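Local coordinates for protein hydrolase, HD family (Bacillus thuringiensis serovar konkukian, PDB 3DJB) that probably acts as a metal-dependent hydrolase of the HD superfamily, with a magnesium ion bound in its all-helical fold, at residues A[47-58]-A[89-100]. The protein carries 3 engineered substitutions. Residues are numbered along the deposited sequence; the frame is centred on the assembly and turned at random.
Sequences NRFIIEMAALLH and ESKHVLHIIANM
Ile-50 fits as a knob into the hole formed by Glu-89, His-92, Val-93 and Ile-96, joining two helices of the all-helical HD domain. The segments 48-55 and 89-96 run in roughly the same direction, crossing at -41° with their axes 8.6 Å apart. Followed outward, CB of Ile-50 lies 4.2 Å from CG2 of Val-93, and CG1 comes closer to that same methyl, at 3.7 Å. At chi1 -80° CG1 of Ile-50 stays beside the backbone N, and the other branch, CG2, lies over one face of the His-92 imidazole, offset toward its rim, in a CH-pi contact 4.2 Å from the ring centroid. CD1, at the tip, reaches the ND1 side of that ring and approaches the Glu-89 backbone. NE2 of His-92 is hydrogen-bonded to Ser-112 OG, which probably helps fix the ring's rotation. One turn on, CB of Ala-54 packs against CD1 of Ile-96 at 3.6 Å, while Val-93 CG1 turns to CB of Met-53. Toward the C-terminal ends, Ile-97 CD1 rests on CB of Leu-57. Here the packing reaches the metal site: His-58 belongs, with His-29, Asp-59 and Asp-122, to the magnesium site. Selenomethionine Met-100 lies beside His-58, the bend at chi2 (-81°) setting its selenium, SE, obliquely to the imidazole, 5.0 Å from the ring centroid, while Met-100 CG touches His-58 CB at 3.6 Å.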
ATOM      1  N   ASN A  47     -32.569   1.684 -14.265  1.00 48.16           N
ATOM      2  CA  ASN A  47     -32.426   2.720 -15.290  1.00 49.52           C
ATOM      3  C   ASN A  47     -31.022   3.288 -15.455  1.00 50.80           C
ATOM      4  O   ASN A  47     -30.609   4.145 -14.676  1.00 52.11           O
ATOM      5  CB  ASN A  47     -33.352   3.890 -15.000  1.00 49.39           C
ATOM      6  CG  ASN A  47     -33.361   4.903 -16.130  1.00 49.42           C
ATOM      7  OD1 ASN A  47     -32.409   4.986 -16.913  1.00 45.46           O
ATOM      8  ND2 ASN A  47     -34.442   5.682 -16.220  1.00 48.99           N
ATOM      9  N   ARG A  48     -30.305   2.851 -16.486  1.00 51.76           N
ATOM     10  CA  ARG A  48     -28.950   3.336 -16.725  1.00 51.84           C
ATOM     11  C   ARG A  48     -28.794   4.843 -16.542  1.00 51.82           C
ATOM     12  O   ARG A  48     -28.201   5.285 -15.557  1.00 51.81           O
ATOM     13  CB  ARG A  48     -28.484   2.926 -18.116  1.00 53.07           C
ATOM     14  CG  ARG A  48     -27.966   1.493 -18.172  1.00 57.10           C
ATOM     15  CD  ARG A  48     -26.482   1.461 -17.840  1.00 59.98           C
ATOM     16  NE  ARG A  48     -25.758   2.451 -18.646  1.00 61.76           N
ATOM     17  CZ  ARG A  48     -24.961   2.169 -19.675  1.00 60.86           C
ATOM     18  NH1 ARG A  48     -24.756   0.909 -20.043  1.00 59.67           N
ATOM     19  NH2 ARG A  48     -24.383   3.161 -20.348  1.00 59.79           N
ATOM     20  N   PHE A  49     -29.324   5.638 -17.464  1.00 51.76           N
ATOM     21  CA  PHE A  49     -29.202   7.092 -17.336  1.00 51.74           C
ATOM     22  C   PHE A  49     -29.276   7.610 -15.905  1.00 51.33           C
ATOM     23  O   PHE A  49     -28.447   8.415 -15.490  1.00 52.80           O
ATOM     24  CB  PHE A  49     -30.286   7.791 -18.117  1.00 51.48           C
ATOM     25  CG  PHE A  49     -30.165   9.274 -18.104  1.00 52.07           C
ATOM     26  CD1 PHE A  49     -31.196  10.064 -17.607  1.00 52.10           C
ATOM     27  CD2 PHE A  49     -29.065   9.894 -18.699  1.00 52.69           C
ATOM     28  CE1 PHE A  49     -31.143  11.461 -17.714  1.00 53.59           C
ATOM     29  CE2 PHE A  49     -29.003  11.290 -18.813  1.00 53.77           C
ATOM     30  CZ  PHE A  49     -30.048  12.079 -18.321  1.00 52.32           C
ATOM     31  N   ILE A  50     -30.281   7.177 -15.156  1.00 50.70           N
ATOM     32  CA  ILE A  50     -30.391   7.643 -13.787  1.00 50.46           C
ATOM     33  C   ILE A  50     -29.155   7.174 -13.048  1.00 49.83           C
ATOM     34  O   ILE A  50     -28.432   7.988 -12.486  1.00 51.30           O
ATOM     35  CB  ILE A  50     -31.683   7.127 -13.074  1.00 49.38           C
ATOM     36  CG1 ILE A  50     -32.884   7.986 -13.488  1.00 48.19           C
ATOM     37  CG2 ILE A  50     -31.538   7.249 -11.571  1.00 48.93           C
ATOM     38  CD1 ILE A  50     -34.200   7.487 -12.958  1.00 47.73           C
ATOM     39  N   ILE A  51     -28.895   5.871 -13.069  1.00 49.94           N
ATOM     40  CA  ILE A  51     -27.732   5.330 -12.376  1.00 50.81           C
ATOM     41  C   ILE A  51     -26.478   6.153 -12.695  1.00 53.81           C
ATOM     42  O   ILE A  51     -25.785   6.607 -11.776  1.00 55.26           O
ATOM     43  CB  ILE A  51     -27.495   3.855 -12.748  1.00 46.63           C
ATOM     44  CG1 ILE A  51     -28.643   3.006 -12.217  1.00 45.05           C
ATOM     45  CG2 ILE A  51     -26.196   3.366 -12.145  1.00 45.01           C
ATOM     46  CD1 ILE A  51     -28.576   1.547 -12.619  1.00 44.42           C
ATOM     47  N   GLU A  52     -26.203   6.365 -13.985  1.00 55.37           N
ATOM     48  CA  GLU A  52     -25.033   7.133 -14.398  1.00 57.49           C
ATOM     49  C   GLU A  52     -25.058   8.567 -13.898  1.00 58.45           C
ATOM     50  O   GLU A  52     -24.122   9.021 -13.242  1.00 59.10           O
ATOM     51  CB  GLU A  52     -24.911   7.153 -15.912  1.00 56.94           C
ATOM     52  CG  GLU A  52     -24.652   5.825 -16.514  1.00 58.84           C
ATOM     53  CD  GLU A  52     -24.266   5.939 -17.965  1.00 62.43           C
ATOM     54  OE1 GLU A  52     -23.227   6.566 -18.257  1.00 63.83           O
ATOM     55  OE2 GLU A  52     -25.001   5.406 -18.822  1.00 66.05           O
HETATM   56  N   MSE A  53     -26.120   9.290 -14.224  1.00 60.12           N
HETATM   57  CA  MSE A  53     -26.222  10.673 -13.782  1.00 63.39           C
HETATM   58  C   MSE A  53     -26.039  10.772 -12.273  1.00 62.71           C
HETATM   59  O   MSE A  53     -25.461  11.744 -11.767  1.00 62.91           O
HETATM   60  CB  MSE A  53     -27.575  11.268 -14.158  1.00 67.12           C
HETATM   61  CG  MSE A  53     -27.701  11.588 -15.620  1.00 73.08           C
HETATM   62 SE   MSE A  53     -26.309  12.803 -16.180  1.00 83.60          SE
HETATM   63  CE  MSE A  53     -27.072  14.458 -15.529  1.00 78.14           C
ATOM     64  N   ALA A  54     -26.525   9.767 -11.550  1.00 59.46           N
ATOM     65  CA  ALA A  54     -26.409   9.795 -10.104  1.00 57.21           C
ATOM     66  C   ALA A  54     -24.973   9.566  -9.664  1.00 55.89           C
ATOM     67  O   ALA A  54     -24.381  10.428  -9.004  1.00 57.33           O
ATOM     68  CB  ALA A  54     -27.330   8.766  -9.478  1.00 55.59           C
ATOM     69  N   ALA A  55     -24.401   8.427 -10.040  1.00 53.22           N
ATOM     70  CA  ALA A  55     -23.030   8.097  -9.660  1.00 50.69           C
ATOM     71  C   ALA A  55     -22.065   9.222  -9.992  1.00 50.15           C
ATOM     72  O   ALA A  55     -21.090   9.433  -9.289  1.00 48.41           O
ATOM     73  CB  ALA A  55     -22.602   6.839 -10.369  1.00 50.25           C
ATOM     74  N   LEU A  56     -22.360   9.944 -11.068  1.00 51.07           N
ATOM     75  CA  LEU A  56     -21.532  11.038 -11.544  1.00 51.70           C
ATOM     76  C   LEU A  56     -21.661  12.344 -10.775  1.00 54.01           C
ATOM     77  O   LEU A  56     -20.837  13.236 -10.957  1.00 54.43           O
ATOM     78  CB  LEU A  56     -21.857  11.316 -13.007  1.00 51.37           C
ATOM     79  CG  LEU A  56     -20.900  10.862 -14.114  1.00 51.81           C
ATOM     80  CD1 LEU A  56     -21.606   9.909 -15.078  1.00 51.25           C
ATOM     81  CD2 LEU A  56     -20.406  12.098 -14.865  1.00 50.58           C
ATOM     82  N   LEU A  57     -22.674  12.475  -9.920  1.00 55.71           N
ATOM     83  CA  LEU A  57     -22.855  13.728  -9.187  1.00 56.87           C
ATOM     84  C   LEU A  57     -22.996  13.599  -7.663  1.00 58.78           C
ATOM     85  O   LEU A  57     -23.215  14.611  -6.976  1.00 59.98           O
ATOM     86  CB  LEU A  57     -24.059  14.492  -9.775  1.00 56.76           C
ATOM     87  CG  LEU A  57     -23.984  15.006 -11.231  1.00 55.77           C
ATOM     88  CD1 LEU A  57     -25.354  15.464 -11.702  1.00 53.44           C
ATOM     89  CD2 LEU A  57     -22.989  16.148 -11.335  1.00 54.51           C
ATOM     90  N   HIS A  58     -22.860  12.375  -7.137  1.00 58.11           N
ATOM     91  CA  HIS A  58     -22.968  12.125  -5.687  1.00 57.60           C
ATOM     92  C   HIS A  58     -21.888  12.873  -4.925  1.00 56.70           C
ATOM     93  O   HIS A  58     -22.068  13.285  -3.778  1.00 55.98           O
ATOM     94  CB  HIS A  58     -22.880  10.603  -5.371  1.00 59.89           C
ATOM     95  CG  HIS A  58     -21.523   9.982  -5.589  1.00 64.46           C
ATOM     96  ND1 HIS A  58     -20.834  10.065  -6.784  1.00 66.22           N
ATOM     97  CD2 HIS A  58     -20.760   9.206  -4.778  1.00 66.37           C
ATOM     98  CE1 HIS A  58     -19.711   9.370  -6.699  1.00 65.24           C
ATOM     99  NE2 HIS A  58     -19.643   8.837  -5.493  1.00 66.11           N
ATOM    100  N   GLU A  89     -37.771  12.126 -13.614  1.00 98.71           N
ATOM    101  CA  GLU A  89     -36.515  11.400 -13.484  1.00 97.39           C
ATOM    102  C   GLU A  89     -35.565  12.107 -12.531  1.00 95.84           C
ATOM    103  O   GLU A  89     -34.945  11.482 -11.672  1.00 95.67           O
ATOM    104  CB  GLU A  89     -35.856  11.241 -14.854  1.00 97.85           C
ATOM    105  CG  GLU A  89     -36.428  10.090 -15.655  1.00 99.04           C
ATOM    106  CD  GLU A  89     -35.685   9.833 -16.952  1.00100.11           C
ATOM    107  OE1 GLU A  89     -35.982   8.805 -17.601  1.00101.59           O
ATOM    108  OE2 GLU A  89     -34.818  10.652 -17.332  1.00100.07           O
ATOM    109  N   SER A  90     -35.466  13.420 -12.698  1.00 93.98           N
ATOM    110  CA  SER A  90     -34.603  14.249 -11.877  1.00 91.31           C
ATOM    111  C   SER A  90     -34.888  14.030 -10.401  1.00 89.60           C
ATOM    112  O   SER A  90     -33.980  13.891  -9.589  1.00 88.42           O
ATOM    113  CB  SER A  90     -34.823  15.715 -12.238  1.00 90.94           C
ATOM    114  OG  SER A  90     -33.905  16.536 -11.554  1.00 92.54           O
ATOM    115  N   LYS A  91     -36.165  13.999 -10.061  1.00 88.76           N
ATOM    116  CA  LYS A  91     -36.567  13.788  -8.680  1.00 89.03           C
ATOM    117  C   LYS A  91     -35.933  12.498  -8.139  1.00 87.86           C
ATOM    118  O   LYS A  91     -35.722  12.361  -6.929  1.00 88.17           O
ATOM    119  CB  LYS A  91     -38.102  13.708  -8.595  1.00 89.63           C
ATOM    120  CG  LYS A  91     -38.699  13.761  -7.184  1.00 90.92           C
ATOM    121  CD  LYS A  91     -38.579  15.149  -6.545  1.00 90.23           C
ATOM    122  CE  LYS A  91     -39.453  15.232  -5.310  1.00 88.60           C
ATOM    123  NZ  LYS A  91     -40.846  14.829  -5.664  1.00 86.94           N
ATOM    124  N   HIS A  92     -35.616  11.565  -9.037  1.00 85.83           N
ATOM    125  CA  HIS A  92     -35.022  10.269  -8.665  1.00 83.02           C
ATOM    126  C   HIS A  92     -33.512  10.322  -8.696  1.00 81.96           C
ATOM    127  O   HIS A  92     -32.840   9.654  -7.907  1.00 81.68           O
ATOM    128  CB  HIS A  92     -35.476   9.182  -9.642  1.00 81.86           C
ATOM    129  CG  HIS A  92     -35.089   7.791  -9.236  1.00 80.25           C
ATOM    130  ND1 HIS A  92     -35.182   6.716 -10.098  1.00 79.61           N
ATOM    131  CD2 HIS A  92     -34.664   7.292  -8.054  1.00 79.93           C
ATOM    132  CE1 HIS A  92     -34.830   5.615  -9.459  1.00 78.84           C
ATOM    133  NE2 HIS A  92     -34.513   5.933  -8.218  1.00 80.02           N
ATOM    134  N   VAL A  93     -32.986  11.102  -9.633  1.00 81.14           N
ATOM    135  CA  VAL A  93     -31.553  11.243  -9.773  1.00 79.89           C
ATOM    136  C   VAL A  93     -31.022  11.966  -8.555  1.00 79.26           C
ATOM    137  O   VAL A  93     -30.318  11.381  -7.743  1.00 79.67           O
ATOM    138  CB  VAL A  93     -31.177  12.034 -11.044  1.00 79.74           C
ATOM    139  CG1 VAL A  93     -29.691  12.356 -11.026  1.00 79.38           C
ATOM    140  CG2 VAL A  93     -31.529  11.231 -12.294  1.00 77.99           C
ATOM    141  N   LEU A  94     -31.383  13.231  -8.398  1.00 78.44           N
ATOM    142  CA  LEU A  94     -30.878  13.958  -7.248  1.00 77.24           C
ATOM    143  C   LEU A  94     -31.428  13.402  -5.947  1.00 76.74           C
ATOM    144  O   LEU A  94     -31.192  13.954  -4.879  1.00 77.69           O
ATOM    145  CB  LEU A  94     -31.188  15.451  -7.351  1.00 75.64           C
ATOM    146  CG  LEU A  94     -32.533  15.935  -6.849  1.00 73.82           C
ATOM    147  CD1 LEU A  94     -32.282  17.096  -5.913  1.00 73.77           C
ATOM    148  CD2 LEU A  94     -33.432  16.328  -8.007  1.00 73.03           C
ATOM    149  N   HIS A  95     -32.159  12.304  -6.028  1.00 76.14           N
ATOM    150  CA  HIS A  95     -32.709  11.723  -4.820  1.00 75.94           C
ATOM    151  C   HIS A  95     -31.621  10.904  -4.150  1.00 76.07           C
ATOM    152  O   HIS A  95     -31.085  11.312  -3.119  1.00 76.24           O
ATOM    153  CB  HIS A  95     -33.911  10.851  -5.166  1.00 76.81           C
ATOM    154  CG  HIS A  95     -34.527  10.164  -3.988  1.00 77.40           C
ATOM    155  ND1 HIS A  95     -35.053  10.845  -2.911  1.00 77.15           N
ATOM    156  CD2 HIS A  95     -34.736   8.849  -3.739  1.00 78.36           C
ATOM    157  CE1 HIS A  95     -35.561   9.980  -2.051  1.00 76.73           C
ATOM    158  NE2 HIS A  95     -35.382   8.762  -2.531  1.00 77.49           N
ATOM    159  N   ILE A  96     -31.271   9.767  -4.746  1.00 76.13           N
ATOM    160  CA  ILE A  96     -30.234   8.898  -4.183  1.00 75.31           C
ATOM    161  C   ILE A  96     -28.937   9.654  -3.875  1.00 74.93           C
ATOM    162  O   ILE A  96     -28.166   9.267  -2.986  1.00 73.06           O
ATOM    163  CB  ILE A  96     -29.976   7.671  -5.117  1.00 75.29           C
ATOM    164  CG1 ILE A  96     -29.828   8.106  -6.569  1.00 74.28           C
ATOM    165  CG2 ILE A  96     -31.147   6.697  -5.017  1.00 75.72           C
ATOM    166  CD1 ILE A  96     -29.789   6.941  -7.546  1.00 72.10           C
ATOM    167  N   ILE A  97     -28.732  10.753  -4.599  1.00 75.18           N
ATOM    168  CA  ILE A  97     -27.569  11.629  -4.438  1.00 74.43           C
ATOM    169  C   ILE A  97     -27.587  12.179  -3.012  1.00 75.89           C
ATOM    170  O   ILE A  97     -26.648  12.849  -2.573  1.00 75.02           O
ATOM    171  CB  ILE A  97     -27.642  12.819  -5.418  1.00 72.70           C
ATOM    172  CG1 ILE A  97     -26.281  13.106  -6.019  1.00 70.67           C
ATOM    173  CG2 ILE A  97     -28.127  14.067  -4.695  1.00 73.04           C
ATOM    174  CD1 ILE A  97     -26.343  14.135  -7.115  1.00 68.87           C
ATOM    175  N   ALA A  98     -28.678  11.913  -2.303  1.00 77.45           N
ATOM    176  CA  ALA A  98     -28.804  12.358  -0.929  1.00 78.57           C
ATOM    177  C   ALA A  98     -28.262  11.251  -0.056  1.00 79.91           C
ATOM    178  O   ALA A  98     -27.458  11.501   0.833  1.00 79.61           O
ATOM    179  CB  ALA A  98     -30.250  12.635  -0.592  1.00 77.97           C
ATOM    180  N   ASN A  99     -28.687  10.021  -0.332  1.00 82.07           N
ATOM    181  CA  ASN A  99     -28.232   8.874   0.442  1.00 84.96           C
ATOM    182  C   ASN A  99     -26.859   8.394  -0.008  1.00 87.38           C
ATOM    183  O   ASN A  99     -26.585   7.193  -0.035  1.00 88.24           O
ATOM    184  CB  ASN A  99     -29.243   7.724   0.355  1.00 84.22           C
ATOM    185  CG  ASN A  99     -30.586   8.079   0.981  1.00 83.98           C
ATOM    186  OD1 ASN A  99     -31.248   9.035   0.562  1.00 83.25           O
ATOM    187  ND2 ASN A  99     -30.997   7.307   1.988  1.00 81.06           N
HETATM  188  N   MSE A 100     -26.000   9.348  -0.353  1.00 90.07           N
HETATM  189  CA  MSE A 100     -24.640   9.048  -0.796  1.00 92.39           C
HETATM  190  C   MSE A 100     -23.619   9.720   0.127  1.00 92.50           C
HETATM  191  O   MSE A 100     -22.498  10.030  -0.287  1.00 92.32           O
HETATM  192  CB  MSE A 100     -24.441   9.529  -2.242  1.00 94.34           C
HETATM  193  CG  MSE A 100     -25.185   8.698  -3.291  1.00 96.06           C
HETATM  194 SE   MSE A 100     -24.297   7.039  -3.801  1.00 99.14          SE
HETATM  195  CE  MSE A 100     -24.718   5.941  -2.239  1.00 97.67           C
TER